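Local coordinates for hypothetical protein yihE (PDB 1ZYL) that acts as an ATP-dependent protein kinase that phosphorylates serine and threonine residues, its own included, and protects the cell from stress, at residues D14-A19 against V54-P59; S36-V41 against M282-D287; W62-I67 against G100-V105. One frame throughout, in Å; residues are numbered along the deposited sequence.

Interaction 1: residues D14-A19 against V54-P59; sequences DTIMDA and VKFYRP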
loop_
_atom_site.group_PDB
_atom_site.type_symbol
_atom_site.label_atom_id
_atom_site.label_comp_id
_atom_site.label_asym_id
_atom_site.label_seq_id
_atom_site.Cartn_x
_atom_site.Cartn_y
_atom_site.Cartn_z
ATOM N N ASP A 14 -3.660 27.379 3.555
ATOM C CA ASP A 14 -4.644 28.277 4.150
ATOM C C ASP A 14 -6.044 27.676 4.039
ATOM O O ASP A 14 -6.811 27.676 5.002
ATOM C CB ASP A 14 -4.599 29.636 3.449
ATOM C CG ASP A 14 -4.075 30.732 4.343
ATOM O OD1 ASP A 14 -2.986 30.560 4.940
ATOM O OD2 ASP A 14 -4.761 31.770 4.442
ATOM N N THR A 15 -6.369 27.169 2.854
ATOM C CA THR A 15 -7.658 26.544 2.615
ATOM C C THR A 15 -7.831 25.407 3.623
ATOM O O THR A 15 -8.955 25.023 3.954
ATOM C CB THR A 15 -7.723 25.961 1.199
ATOM O OG1 THR A 15 -7.254 26.941 0.266
ATOM C CG2 THR A 15 -9.153 25.560 0.846
ATOM N N ILE A 16 -6.708 24.873 4.098
ATOM C CA ILE A 16 -6.721 23.790 5.069
ATOM C C ILE A 16 -7.086 24.320 6.461
ATOM O O ILE A 16 -7.910 23.726 7.169
ATOM C CB ILE A 16 -5.346 23.069 5.107
ATOM C CG1 ILE A 16 -5.196 22.211 3.854
ATOM C CG2 ILE A 16 -5.219 22.186 6.350
ATOM C CD1 ILE A 16 -3.916 21.416 3.807
ATOM N N MET A 17 -6.480 25.436 6.855
ATOM C CA MET A 17 -6.785 26.017 8.153
ATOM C C MET A 17 -8.285 26.300 8.247
ATOM O O MET A 17 -8.897 26.097 9.300
ATOM C CB MET A 17 -5.985 27.302 8.359
ATOM C CG MET A 17 -4.523 27.059 8.680
ATOM S SD MET A 17 -4.298 26.233 10.265
ATOM C CE MET A 17 -4.011 27.630 11.336
ATOM N N ASP A 18 -8.875 26.761 7.146
ATOM C CA ASP A 18 -10.308 27.043 7.122
ATOM C C ASP A 18 -11.036 25.746 7.463
ATOM O O ASP A 18 -11.897 25.701 8.344
ATOM C CB ASP A 18 -10.745 27.524 5.737
ATOM C CG ASP A 18 -9.972 28.743 5.269
ATOM O OD1 ASP A 18 -9.808 29.688 6.070
ATOM O OD2 ASP A 18 -9.536 28.761 4.096
ATOM N N ALA A 19 -10.669 24.689 6.750
ATOM C CA ALA A 19 -11.246 23.376 6.961
ATOM C C ALA A 19 -11.156 22.991 8.433
ATOM O O ALA A 19 -12.149 22.608 9.044
ATOM C CB ALA A 19 -10.508 22.354 6.103
ATOM N N VAL A 54 -3.335 16.046 9.665
ATOM C CA VAL A 54 -4.556 16.056 8.880
ATOM C C VAL A 54 -4.178 15.351 7.598
ATOM O O VAL A 54 -3.067 15.529 7.099
ATOM C CB VAL A 54 -5.030 17.470 8.496
ATOM C CG1 VAL A 54 -6.547 17.521 8.577
ATOM C CG2 VAL A 54 -4.373 18.520 9.370
ATOM N N LYS A 55 -5.093 14.550 7.072
ATOM C CA LYS A 55 -4.830 13.832 5.850
ATOM C C LYS A 55 -5.923 14.220 4.884
ATOM O O LYS A 55 -7.102 13.988 5.154
ATOM C CB LYS A 55 -4.873 12.321 6.103
ATOM C CG LYS A 55 -4.173 11.443 5.050
ATOM C CD LYS A 55 -4.385 9.953 5.360
ATOM C CE LYS A 55 -3.359 9.035 4.663
ATOM N NZ LYS A 55 -2.022 8.947 5.357
ATOM N N PHE A 56 -5.540 14.842 3.775
ATOM C CA PHE A 56 -6.515 15.211 2.774
ATOM C C PHE A 56 -6.451 14.179 1.683
ATOM O O PHE A 56 -5.499 14.129 0.919
ATOM C CB PHE A 56 -6.238 16.593 2.201
ATOM C CG PHE A 56 -6.781 17.702 3.037
ATOM C CD1 PHE A 56 -6.206 18.009 4.264
ATOM C CD2 PHE A 56 -7.878 18.430 2.608
ATOM C CE1 PHE A 56 -6.718 19.029 5.053
ATOM C CE2 PHE A 56 -8.397 19.450 3.387
ATOM C CZ PHE A 56 -7.816 19.751 4.614
ATOM N N TYR A 57 -7.467 13.335 1.639
ATOM C CA TYR A 57 -7.542 12.285 0.651
ATOM C C TYR A 57 -7.596 12.905 -0.732
ATOM O O TYR A 57 -8.434 13.759 -1.002
ATOM C CB TYR A 57 -8.776 11.436 0.934
ATOM C CG TYR A 57 -8.638 10.632 2.212
ATOM C CD1 TYR A 57 -7.875 9.465 2.236
ATOM C CD2 TYR A 57 -9.243 11.052 3.403
ATOM C CE1 TYR A 57 -7.715 8.730 3.405
ATOM C CE2 TYR A 57 -9.084 10.317 4.590
ATOM C CZ TYR A 57 -8.315 9.156 4.578
ATOM O OH TYR A 57 -8.118 8.425 5.727
ATOM N N ARG A 58 -6.689 12.486 -1.608
ATOM C CA ARG A 58 -6.655 13.038 -2.952
ATOM C C ARG A 58 -7.941 12.728 -3.712
ATOM O O ARG A 58 -8.348 11.571 -3.852
ATOM C CB ARG A 58 -5.413 12.537 -3.726
ATOM C CG ARG A 58 -5.593 11.338 -4.672
ATOM C CD ARG A 58 -4.651 11.444 -5.893
ATOM N NE ARG A 58 -3.234 11.517 -5.522
ATOM C CZ ARG A 58 -2.336 12.261 -6.160
ATOM N NH1 ARG A 58 -1.071 12.282 -5.771
ATOM N NH2 ARG A 58 -2.711 13.001 -7.186
ATOM N N PRO A 59 -8.616 13.776 -4.194
ATOM C CA PRO A 59 -9.862 13.616 -4.941
ATOM C C PRO A 59 -9.735 12.609 -6.073
ATOM O O PRO A 59 -8.648 12.380 -6.592
ATOM C CB PRO A 59 -10.150 15.032 -5.437
ATOM C CG PRO A 59 -8.789 15.682 -5.455
ATOM C CD PRO A 59 -8.188 15.185 -4.183
#

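Interaction 2: residues S36-V41 against M282-D287; sequences SYENRV and MRRWAD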
loop_
_atom_site.group_PDB
_atom_site.type_symbol
_atom_site.label_atom_id
_atom_site.label_comp_id
_atom_site.label_asym_id
_atom_site.label_seq_id
_atom_site.Cartn_x
_atom_site.Cartn_y
_atom_site.Cartn_z
ATOM N N SER A 36 4.166 12.756 1.819
ATOM C CA SER A 36 3.464 11.540 1.434
ATOM C C SER A 36 3.025 11.826 0.006
ATOM O O SER A 36 2.444 12.873 -0.260
ATOM C CB SER A 36 2.234 11.306 2.304
ATOM O OG SER A 36 1.420 10.287 1.738
ATOM N N TYR A 37 3.302 10.911 -0.912
ATOM C CA TYR A 37 2.940 11.124 -2.307
ATOM C C TYR A 37 1.450 11.010 -2.611
ATOM O O TYR A 37 0.885 11.874 -3.281
ATOM C CB TYR A 37 3.700 10.142 -3.209
ATOM C CG TYR A 37 5.186 10.373 -3.285
ATOM C CD1 TYR A 37 5.697 11.605 -3.681
ATOM C CD2 TYR A 37 6.086 9.355 -2.965
ATOM C CE1 TYR A 37 7.068 11.822 -3.754
ATOM C CE2 TYR A 37 7.459 9.558 -3.033
ATOM C CZ TYR A 37 7.945 10.795 -3.425
ATOM O OH TYR A 37 9.301 11.019 -3.471
ATOM N N GLU A 38 0.821 9.941 -2.124
ATOM C CA GLU A 38 -0.593 9.690 -2.395
ATOM C C GLU A 38 -1.545 10.794 -1.984
ATOM O O GLU A 38 -2.295 11.320 -2.814
ATOM C CB GLU A 38 -1.052 8.391 -1.738
ATOM C CG GLU A 38 -2.454 7.987 -2.167
ATOM C CD GLU A 38 -2.568 7.832 -3.679
ATOM O OE1 GLU A 38 -2.439 6.693 -4.178
ATOM O OE2 GLU A 38 -2.767 8.854 -4.370
ATOM N N ASN A 39 -1.527 11.129 -0.698
ATOM C CA ASN A 39 -2.402 12.167 -0.177
ATOM C C ASN A 39 -1.568 13.269 0.472
ATOM O O ASN A 39 -0.394 13.074 0.761
ATOM C CB ASN A 39 -3.350 11.569 0.861
ATOM C CG ASN A 39 -3.847 10.187 0.478
ATOM O OD1 ASN A 39 -4.624 10.028 -0.468
ATOM N ND2 ASN A 39 -3.399 9.171 1.223
ATOM N N ARG A 40 -2.190 14.421 0.700
ATOM C CA ARG A 40 -1.529 15.558 1.333
ATOM C C ARG A 40 -1.717 15.491 2.853
ATOM O O ARG A 40 -2.834 15.600 3.350
ATOM C CB ARG A 40 -2.120 16.867 0.792
ATOM C CG ARG A 40 -1.367 17.490 -0.390
ATOM C CD ARG A 40 0.007 17.945 0.075
ATOM N NE ARG A 40 0.633 18.925 -0.811
ATOM C CZ ARG A 40 1.805 19.510 -0.565
ATOM N NH1 ARG A 40 2.300 20.389 -1.423
ATOM N NH2 ARG A 40 2.488 19.213 0.536
ATOM N N VAL A 41 -0.619 15.304 3.583
ATOM C CA VAL A 41 -0.650 15.215 5.041
ATOM C C VAL A 41 0.117 16.347 5.703
ATOM O O VAL A 41 1.247 16.648 5.326
ATOM C CB VAL A 41 -0.035 13.894 5.556
ATOM C CG1 VAL A 41 0.198 13.990 7.064
ATOM C CG2 VAL A 41 -0.952 12.716 5.230
ATOM N N MET A 282 2.157 7.057 -13.506
ATOM C CA MET A 282 1.629 7.682 -14.704
ATOM C C MET A 282 0.349 8.472 -14.420
ATOM O O MET A 282 0.276 9.651 -14.735
ATOM C CB MET A 282 1.369 6.616 -15.779
ATOM C CG MET A 282 2.620 5.827 -16.178
ATOM S SD MET A 282 2.396 4.609 -17.502
ATOM C CE MET A 282 2.665 5.635 -18.889
ATOM N N ARG A 283 -0.646 7.838 -13.807
ATOM C CA ARG A 283 -1.917 8.512 -13.533
ATOM C C ARG A 283 -1.818 9.793 -12.724
ATOM O O ARG A 283 -2.642 10.688 -12.878
ATOM C CB ARG A 283 -2.894 7.566 -12.836
ATOM C CG ARG A 283 -3.527 6.530 -13.747
ATOM C CD ARG A 283 -4.143 5.402 -12.935
ATOM N NE ARG A 283 -4.519 4.275 -13.784
ATOM C CZ ARG A 283 -4.738 3.038 -13.345
ATOM N NH1 ARG A 283 -5.077 2.086 -14.201
ATOM N NH2 ARG A 283 -4.609 2.753 -12.056
ATOM N N ARG A 284 -0.805 9.883 -11.878
ATOM C CA ARG A 284 -0.608 11.047 -11.025
ATOM C C ARG A 284 0.437 12.013 -11.580
ATOM O O ARG A 284 0.921 12.885 -10.871
ATOM C CB ARG A 284 -0.173 10.574 -9.637
ATOM C CG ARG A 284 -1.186 9.677 -8.969
ATOM C CD ARG A 284 -0.605 8.889 -7.798
ATOM N NE ARG A 284 -1.671 8.399 -6.925
ATOM C CZ ARG A 284 -2.648 7.570 -7.303
ATOM N NH1 ARG A 284 -3.572 7.204 -6.421
ATOM N NH2 ARG A 284 -2.700 7.094 -8.546
ATOM N N TRP A 285 0.775 11.868 -12.851
ATOM C CA TRP A 285 1.798 12.711 -13.463
ATOM C C TRP A 285 1.515 14.213 -13.486
ATOM O O TRP A 285 2.447 15.006 -13.486
ATOM C CB TRP A 285 2.086 12.228 -14.888
ATOM C CG TRP A 285 3.411 12.655 -15.413
ATOM C CD1 TRP A 285 3.650 13.391 -16.536
ATOM C CD2 TRP A 285 4.688 12.351 -14.854
ATOM N NE1 TRP A 285 5.002 13.564 -16.714
ATOM C CE2 TRP A 285 5.662 12.936 -15.692
ATOM C CE3 TRP A 285 5.107 11.640 -13.725
ATOM C CZ2 TRP A 285 7.028 12.830 -15.435
ATOM C CZ3 TRP A 285 6.464 11.534 -13.470
ATOM C CH2 TRP A 285 7.408 12.126 -14.320
ATOM N N ALA A 286 0.248 14.612 -13.518
ATOM C CA ALA A 286 -0.087 16.041 -13.547
ATOM C C ALA A 286 0.164 16.709 -12.195
ATOM O O ALA A 286 0.055 17.922 -12.059
ATOM C CB ALA A 286 -1.540 16.237 -13.962
ATOM N N ASP A 287 0.486 15.896 -11.198
ATOM C CA ASP A 287 0.779 16.382 -9.863
ATOM C C ASP A 287 2.246 16.773 -9.916
ATOM O O ASP A 287 3.103 15.930 -10.171
ATOM C CB ASP A 287 0.584 15.254 -8.847
ATOM C CG ASP A 287 0.854 15.692 -7.422
ATOM O OD1 ASP A 287 1.865 16.384 -7.197
ATOM O OD2 ASP A 287 0.062 15.334 -6.524
#

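Interaction 3: residues W62-I67 against G100-V105; sequences WTADQI and GFYFAV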
loop_
_atom_site.group_PDB
_atom_site.type_symbol
_atom_site.label_atom_id
_atom_site.label_comp_id
_atom_site.label_asym_id
_atom_site.label_seq_id
_atom_site.Cartn_x
_atom_site.Cartn_y
_atom_site.Cartn_z
ATOM N N TRP A 62 -10.496 7.658 -3.820
ATOM C CA TRP A 62 -11.479 6.914 -3.036
ATOM C C TRP A 62 -12.790 7.686 -2.869
ATOM O O TRP A 62 -12.805 8.919 -2.861
ATOM C CB TRP A 62 -10.917 6.622 -1.635
ATOM C CG TRP A 62 -9.750 5.662 -1.565
ATOM C CD1 TRP A 62 -8.709 5.716 -0.687
ATOM C CD2 TRP A 62 -9.538 4.483 -2.359
ATOM N NE1 TRP A 62 -7.863 4.652 -0.879
ATOM C CE2 TRP A 62 -8.346 3.879 -1.899
ATOM C CE3 TRP A 62 -10.239 3.878 -3.413
ATOM C CZ2 TRP A 62 -7.835 2.697 -2.459
ATOM C CZ3 TRP A 62 -9.728 2.699 -3.969
ATOM C CH2 TRP A 62 -8.540 2.125 -3.491
ATOM N N THR A 63 -13.894 6.963 -2.732
ATOM C CA THR A 63 -15.177 7.618 -2.516
ATOM C C THR A 63 -15.361 7.655 -1.016
ATOM O O THR A 63 -14.619 7.006 -0.284
ATOM C CB THR A 63 -16.359 6.836 -3.124
ATOM O OG1 THR A 63 -16.359 5.494 -2.624
ATOM C CG2 THR A 63 -16.268 6.818 -4.639
ATOM N N ALA A 64 -16.343 8.416 -0.555
ATOM C CA ALA A 64 -16.607 8.508 0.870
ATOM C C ALA A 64 -16.905 7.098 1.398
ATOM O O ALA A 64 -16.323 6.645 2.392
ATOM C CB ALA A 64 -17.786 9.449 1.120
ATOM N N ASP A 65 -17.799 6.400 0.710
ATOM C CA ASP A 65 -18.165 5.045 1.095
ATOM C C ASP A 65 -16.941 4.150 1.249
ATOM O O ASP A 65 -16.980 3.164 1.978
ATOM C CB ASP A 65 -19.101 4.441 0.051
ATOM C CG ASP A 65 -20.405 5.189 -0.054
ATOM O OD1 ASP A 65 -20.438 6.373 0.347
ATOM O OD2 ASP A 65 -21.391 4.602 -0.546
ATOM N N GLN A 66 -15.855 4.489 0.563
ATOM C CA GLN A 66 -14.635 3.693 0.628
ATOM C C GLN A 66 -13.729 4.104 1.795
ATOM O O GLN A 66 -13.123 3.259 2.456
ATOM C CB GLN A 66 -13.879 3.812 -0.695
ATOM C CG GLN A 66 -14.703 3.392 -1.893
ATOM C CD GLN A 66 -13.935 3.464 -3.202
ATOM O OE1 GLN A 66 -13.565 4.543 -3.672
ATOM N NE2 GLN A 66 -13.687 2.305 -3.795
ATOM N N ILE A 67 -13.638 5.406 2.043
ATOM C CA ILE A 67 -12.816 5.912 3.129
ATOM C C ILE A 67 -13.490 5.541 4.442
ATOM O O ILE A 67 -12.826 5.349 5.459
ATOM C CB ILE A 67 -12.641 7.453 3.019
ATOM C CG1 ILE A 67 -12.000 7.786 1.667
ATOM C CG2 ILE A 67 -11.758 7.982 4.148
ATOM C CD1 ILE A 67 -11.888 9.266 1.373
ATOM N N GLY A 100 -13.811 20.891 -1.859
ATOM C CA GLY A 100 -13.926 19.693 -2.671
ATOM C C GLY A 100 -12.976 18.594 -2.241
ATOM O O GLY A 100 -12.624 17.721 -3.032
ATOM N N PHE A 101 -12.559 18.633 -0.981
ATOM C CA PHE A 101 -11.633 17.640 -0.461
ATOM C C PHE A 101 -12.160 16.996 0.811
ATOM O O PHE A 101 -12.726 17.677 1.665
ATOM C CB PHE A 101 -10.280 18.288 -0.146
ATOM C CG PHE A 101 -9.571 18.852 -1.347
ATOM C CD1 PHE A 101 -10.165 19.845 -2.128
ATOM C CD2 PHE A 101 -8.297 18.403 -1.688
ATOM C CE1 PHE A 101 -9.499 20.381 -3.230
ATOM C CE2 PHE A 101 -7.619 18.933 -2.789
ATOM C CZ PHE A 101 -8.224 19.924 -3.562
ATOM N N TYR A 102 -11.977 15.680 0.924
ATOM C CA TYR A 102 -12.377 14.934 2.112
ATOM C C TYR A 102 -11.128 14.921 2.971
ATOM O O TYR A 102 -10.037 15.160 2.467
ATOM C CB TYR A 102 -12.718 13.494 1.759
ATOM C CG TYR A 102 -14.035 13.290 1.069
ATOM C CD1 TYR A 102 -15.232 13.331 1.783
ATOM C CD2 TYR A 102 -14.084 12.976 -0.285
ATOM C CE1 TYR A 102 -16.449 13.048 1.164
ATOM C CE2 TYR A 102 -15.291 12.692 -0.914
ATOM C CZ TYR A 102 -16.470 12.723 -0.183
ATOM O OH TYR A 102 -17.650 12.366 -0.791
ATOM N N PHE A 103 -11.271 14.646 4.261
ATOM C CA PHE A 103 -10.101 14.584 5.123
ATOM C C PHE A 103 -10.429 14.023 6.489
ATOM O O PHE A 103 -11.592 13.981 6.888
ATOM C CB PHE A 103 -9.458 15.962 5.280
ATOM C CG PHE A 103 -10.331 16.981 5.962
ATOM C CD1 PHE A 103 -11.495 17.445 5.362
ATOM C CD2 PHE A 103 -9.953 17.529 7.182
ATOM C CE1 PHE A 103 -12.264 18.445 5.967
ATOM C CE2 PHE A 103 -10.720 18.530 7.792
ATOM C CZ PHE A 103 -11.871 18.986 7.184
ATOM N N ALA A 104 -9.391 13.585 7.194
ATOM C CA ALA A 104 -9.529 13.023 8.525
ATOM C C ALA A 104 -8.340 13.482 9.356
ATOM O O ALA A 104 -7.343 13.950 8.814
ATOM C CB ALA A 104 -9.569 11.506 8.451
ATOM N N VAL A 105 -8.446 13.351 10.671
ATOM C CA VAL A 105 -7.375 13.767 11.565
ATOM C C VAL A 105 -6.914 12.572 12.384
ATOM O O VAL A 105 -7.731 11.875 12.976
ATOM C CB VAL A 105 -7.851 14.893 12.518
ATOM C CG1 VAL A 105 -6.682 15.434 13.301
ATOM C CG2 VAL A 105 -8.510 16.013 11.718
#

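Interaction 1: residues D14-A19 against V54-P59
Ile16 spreads over one face of the Phe56 ring, while Ala19 meets the same ring at its edge. The centre of the overlap is Ile16 CG1, 4.1 Å from the centroid of the Phe56 ring and 29° off its normal, a CH-pi contact. The other branch reaches the ring margin, with Ile16 CG2 3.7 Å from Phe56 CE1, so both arms of the branched side chain are used. Ala19, one turn further along the helix, brings its methyl near the ring plane, with Ala19 CB 4.0 Å from Phe56 CZ; a small residue suits a place where a ring rim comes close to the helix. The CB of Phe56 already points toward the helix, and chi1 of -83°, with CG anti to the carbonyl carbon, sets the ring against Ile16. No hydrogen bond crosses the contact, and all three residues are buried. Further out, Phe103 of the adjoining strand stacks on Phe56, Leu11 and Phe101 also touch it, and its backbone pairs with that of Arg40 in the neighbouring strand. Helix 13-22 thus packs by apolar side chains on one face of the five-stranded antiparallel sheet characteristic of the N-terminal lobe of the protein kinase fold.

Interaction 2: residues S36-V41 against M282-D287
The loop joining the first two strands of the N-terminal lobe, where protein kinases hold the ATP phosphates, meets the larger helical part of the chain through a salt bridge between Glu38 and Arg284. Ser36 in this loop is inferred to be an ATP site. Arg284 NE donates to Glu38 OE2 at 2.8 Å, the one bond of the three that is not weak; the carboxylate oxygen lies in the guanidinium plane and is met on its syn side, 25° out of the carboxylate plane. Arg284 NH1 adds two weak bonds, one to Glu38 OE1 at 2.6 Å and one to Glu38 OE2 at 2.8 Å. The two planes are 65° apart, so the groups do not lie flat side by side in the two-bond bidentate pairing. Glu38 has CG anti to its own N (chi1 -171°) and then bends at chi2, which turns the carboxylate back to the arginine, whose chain is extended from CG to NE. A long, flexible arginine suits this buried place, since it can span the gap from its backbone to the loop. Arg58 adds a salt bridge at OE2, and OE1 takes another from Arg61 and a hydrogen bond from Trp280 NE1, which would probably stabilise the charged carboxylate. Arg284 follows helix 266-283 and opens a type I turn to Asp287, which caps Ala289 N, while Phe290 of helix 289-293 packs against the arginine.

Interaction 3: residues W62-I67 against G100-V105
Apolar packing joins the two segments: Ala64 and Ile67, one turn apart on the helix, meet Tyr102 of the strand. The methyl of Ala64 approaches the far end of the tyrosine obliquely, with Ala64 CB 3.8 Å from Tyr102 CZ and 3.5 Å from Tyr102 OH. Ile67 touches the root of the same side chain, its CD1 4.3 Å from Tyr102 CB. Tyr102 points its CB toward the helix and, with chi1 at -75°, lays its ring past the first turn, so that its CB lies by Ile67 and its hydroxyl end by Ala64. The small Ala64 suits the position because the backbone comes closest to the strand there, Ala64 CA lying 7.8 Å from Tyr102 CA, whereas Ile67, set further back, needs its longer chain.

Hydrogen bonds lie within segment 62-67 and define how the helix begins. Thr63 and Gln66 form a capping box: Thr63 N donates to Gln66 OE1 at 2.6 Å, in the carbonyl plane and on a lone pair, and the return bond from Gln66 N to Thr63 OG1 is weak, the hydroxyl being less surely placed. Thr63 O accepts from both Gln66 N and Ile67 N, as the helix opens. A glutamine suits the box because its amide can accept with OE1 while NE2 donates to His143 O, which sets the rotation of the group.

Helix 64-79, which fits the place of the kinase C helix, starts here against the sheet: Ile67 also touches Tyr57 of strand 52-57, Tyr102 leans on Asn97 of strand 96-98, and Ala104 pairs by its backbone with Lys55.

In the fold
All three contacts gather round one five-stranded sheet, two on its strands and the third at the loop before strand 40-44. Interaction 1 is the most buried and purely apolar, and interaction 3, also apolar across its segments but partly exposed, lies on the other face: along strand 52-57, Phe56 turns to helix 13-22 while Tyr57 turns to Ile67 of helix 64-79. Interaction 2 differs in chemistry, being a partly buried ion pair that reaches from the sheet's loop to the helical region. Strand 52-57 lies between strands 40-44 and 101-107 and so ties the three contacts together, and Arg58, just beyond it, is the residue of interaction 1 whose side chain reaches interaction 2.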